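Local coordinates for protein inactive dihydroorotase-like domain (Chaetomium thermophilum, PDB 5NNL) that is a catalytically inactive relative of the dihydroorotases, a single-chain domain of the amidohydrolase type that keeps the family's fold, at residues L243-T248 with K304-V309. Residues are numbered along the deposited sequence; the frame is centred on the assembly and turned at random.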
loop_
_atom_site.group_PDB
_atom_site.type_symbol
_atom_site.label_atom_id
_atom_site.label_comp_id
_atom_site.label_asym_id
_atom_site.label_seq_id
_atom_site.Cartn_x
_atom_site.Cartn_y
_atom_site.Cartn_z
ATOM N N LEU A 243 8.100 -8.151 3.139
ATOM C CA LEU A 243 7.658 -9.396 3.753
ATOM C C LEU A 243 8.784 -10.032 4.565
ATOM O O LEU A 243 8.544 -10.479 5.694
ATOM C CB LEU A 243 7.127 -10.358 2.684
ATOM C CG LEU A 243 6.574 -11.707 3.147
ATOM C CD1 LEU A 243 5.415 -11.516 4.102
ATOM C CD2 LEU A 243 6.140 -12.530 1.936
ATOM N N PRO A 244 10.018 -10.094 4.048
ATOM C CA PRO A 244 11.104 -10.649 4.876
ATOM C C PRO A 244 11.292 -9.917 6.191
ATOM O O PRO A 244 11.536 -10.563 7.219
ATOM C CB PRO A 244 12.334 -10.523 3.969
ATOM C CG PRO A 244 11.794 -10.511 2.599
ATOM C CD PRO A 244 10.457 -9.847 2.664
ATOM N N LEU A 245 11.201 -8.582 6.189
ATOM C CA LEU A 245 11.237 -7.836 7.443
ATOM C C LEU A 245 10.182 -8.354 8.411
ATOM O O LEU A 245 10.454 -8.537 9.603
ATOM C CB LEU A 245 11.028 -6.344 7.175
ATOM C CG LEU A 245 12.206 -5.564 6.587
ATOM C CD1 LEU A 245 11.743 -4.206 6.074
ATOM C CD2 LEU A 245 13.310 -5.396 7.618
ATOM N N LEU A 246 8.972 -8.609 7.909
ATOM C CA LEU A 246 7.911 -9.141 8.758
ATOM C C LEU A 246 8.216 -10.567 9.192
ATOM O O LEU A 246 8.037 -10.917 10.363
ATOM C CB LEU A 246 6.577 -9.094 8.017
ATOM C CG LEU A 246 6.065 -7.700 7.660
ATOM C CD1 LEU A 246 4.926 -7.803 6.657
ATOM C CD2 LEU A 246 5.622 -6.959 8.909
ATOM N N LEU A 247 8.666 -11.405 8.259
ATOM C CA LEU A 247 8.949 -12.793 8.600
ATOM C C LEU A 247 10.149 -12.902 9.529
ATOM O O LEU A 247 10.213 -13.824 10.349
ATOM C CB LEU A 247 9.170 -13.603 7.325
ATOM C CG LEU A 247 7.976 -13.617 6.368
ATOM C CD1 LEU A 247 8.308 -14.413 5.129
ATOM C CD2 LEU A 247 6.728 -14.177 7.035
ATOM N N THR A 248 11.103 -11.978 9.421
ATOM C CA THR A 248 12.185 -11.926 10.397
ATOM C C THR A 248 11.639 -11.641 11.790
ATOM O O THR A 248 12.116 -12.208 12.780
ATOM C CB THR A 248 13.209 -10.868 9.979
ATOM O OG1 THR A 248 13.695 -11.170 8.664
ATOM C CG2 THR A 248 14.385 -10.825 10.954
ATOM N N LYS A 304 22.364 -6.403 5.286
ATOM C CA LYS A 304 21.802 -7.076 6.446
ATOM C C LYS A 304 21.207 -8.415 6.026
ATOM O O LYS A 304 20.867 -8.636 4.862
ATOM C CB LYS A 304 20.731 -6.214 7.120
ATOM C CG LYS A 304 21.241 -4.880 7.634
ATOM C CD LYS A 304 22.170 -5.058 8.831
ATOM C CE LYS A 304 22.916 -3.772 9.161
ATOM N NZ LYS A 304 24.223 -4.048 9.836
ATOM N N VAL A 305 21.082 -9.311 6.998
ATOM C CA VAL A 305 20.602 -10.667 6.766
ATOM C C VAL A 305 19.201 -10.784 7.347
ATOM O O VAL A 305 18.997 -10.565 8.548
ATOM C CB VAL A 305 21.545 -11.710 7.381
ATOM C CG1 VAL A 305 20.963 -13.108 7.242
ATOM C CG2 VAL A 305 22.903 -11.633 6.713
ATOM N N LEU A 306 18.243 -11.140 6.500
ATOM C CA LEU A 306 16.868 -11.365 6.913
ATOM C C LEU A 306 16.504 -12.827 6.681
ATOM O O LEU A 306 17.276 -13.602 6.109
ATOM C CB LEU A 306 15.911 -10.443 6.147
ATOM C CG LEU A 306 16.217 -8.945 6.243
ATOM C CD1 LEU A 306 15.321 -8.150 5.303
ATOM C CD2 LEU A 306 16.065 -8.448 7.674
ATOM N N LYS A 307 15.315 -13.206 7.146
ATOM C CA LYS A 307 14.776 -14.536 6.912
ATOM C C LYS A 307 13.464 -14.443 6.143
ATOM O O LYS A 307 12.701 -13.483 6.292
ATOM C CB LYS A 307 14.559 -15.283 8.230
ATOM C CG LYS A 307 15.839 -15.440 9.035
ATOM C CD LYS A 307 15.922 -16.777 9.748
ATOM C CE LYS A 307 17.241 -16.902 10.495
ATOM N NZ LYS A 307 17.488 -18.272 11.035
ATOM N N GLY A 308 13.211 -15.452 5.316
ATOM C CA GLY A 308 12.000 -15.498 4.525
ATOM C C GLY A 308 12.272 -15.383 3.041
ATOM O O GLY A 308 12.314 -14.278 2.491
ATOM N N VAL A 309 12.458 -16.523 2.383
ATOM C CA VAL A 309 12.703 -16.575 0.947
ATOM C C VAL A 309 11.417 -17.000 0.256
ATOM O O VAL A 309 10.758 -17.957 0.683
ATOM C CB VAL A 309 13.862 -17.532 0.616
ATOM C CG1 VAL A 309 13.931 -17.824 -0.885
ATOM C CG2 VAL A 309 15.183 -16.935 1.091
#
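The hydroxyl oxygen OG1 of Thr248 is gripped from both segments: it accepts the backbone N-H of Lys307, with N 3.0 Å from OG1 and an almost straight bond (177°), and donates its own proton to the carbonyl O of Pro244, 2.7 Å away. Threonine suits the place because chi1 of -57° turns OG1 back along the helix, toward the carbonyl of the preceding turn. The hydroxyl approaches that oxygen from above the carbonyl plane, while Thr248 N supplies the ordinary helical bond to the same atom. Pro244 O thus has two donors, which may ease its 3.3 Å approach to Lys307 O, a second acceptor.

Leu306 carries the apolar half, lying at about a right angle to the Thr248 side chain and resting CB 3.4 Å from OG1. Its CD1 meets Pro244 CB at 4.0 Å, and both its methyls touch CD2 of Leu245, whose other neighbours include Phe301 and Tyr182. Proline offers a compact ring against Leu306 and Gly308 O, and its CA makes a weak C-H...O contact with Lys307 O (3.5 Å). Lys307 contributes mainly backbone, its side chain leading away. Gly308, with positive phi and no side chain, lets helix and strand come close, Leu247 CD1 lying 3.9 Å from Gly308 CA. Leu247 also packs on Ile284 and Leu286 of the paired strand 281-291.

Segment 243-248 crosses strand 305-309 at 99°, joining helix 242-251, which also packs on helices 181-185 and 257-271, to strands 281-291 and 305-315 beside strand 3-11, consistent with the small beta region accompanying the barrel in amidohydrolase-type folds. The chemistry implies a largely apolar interface with one strong polar tie, where a single hydroxyl satisfies a strand N-H and links it to the helix backbone.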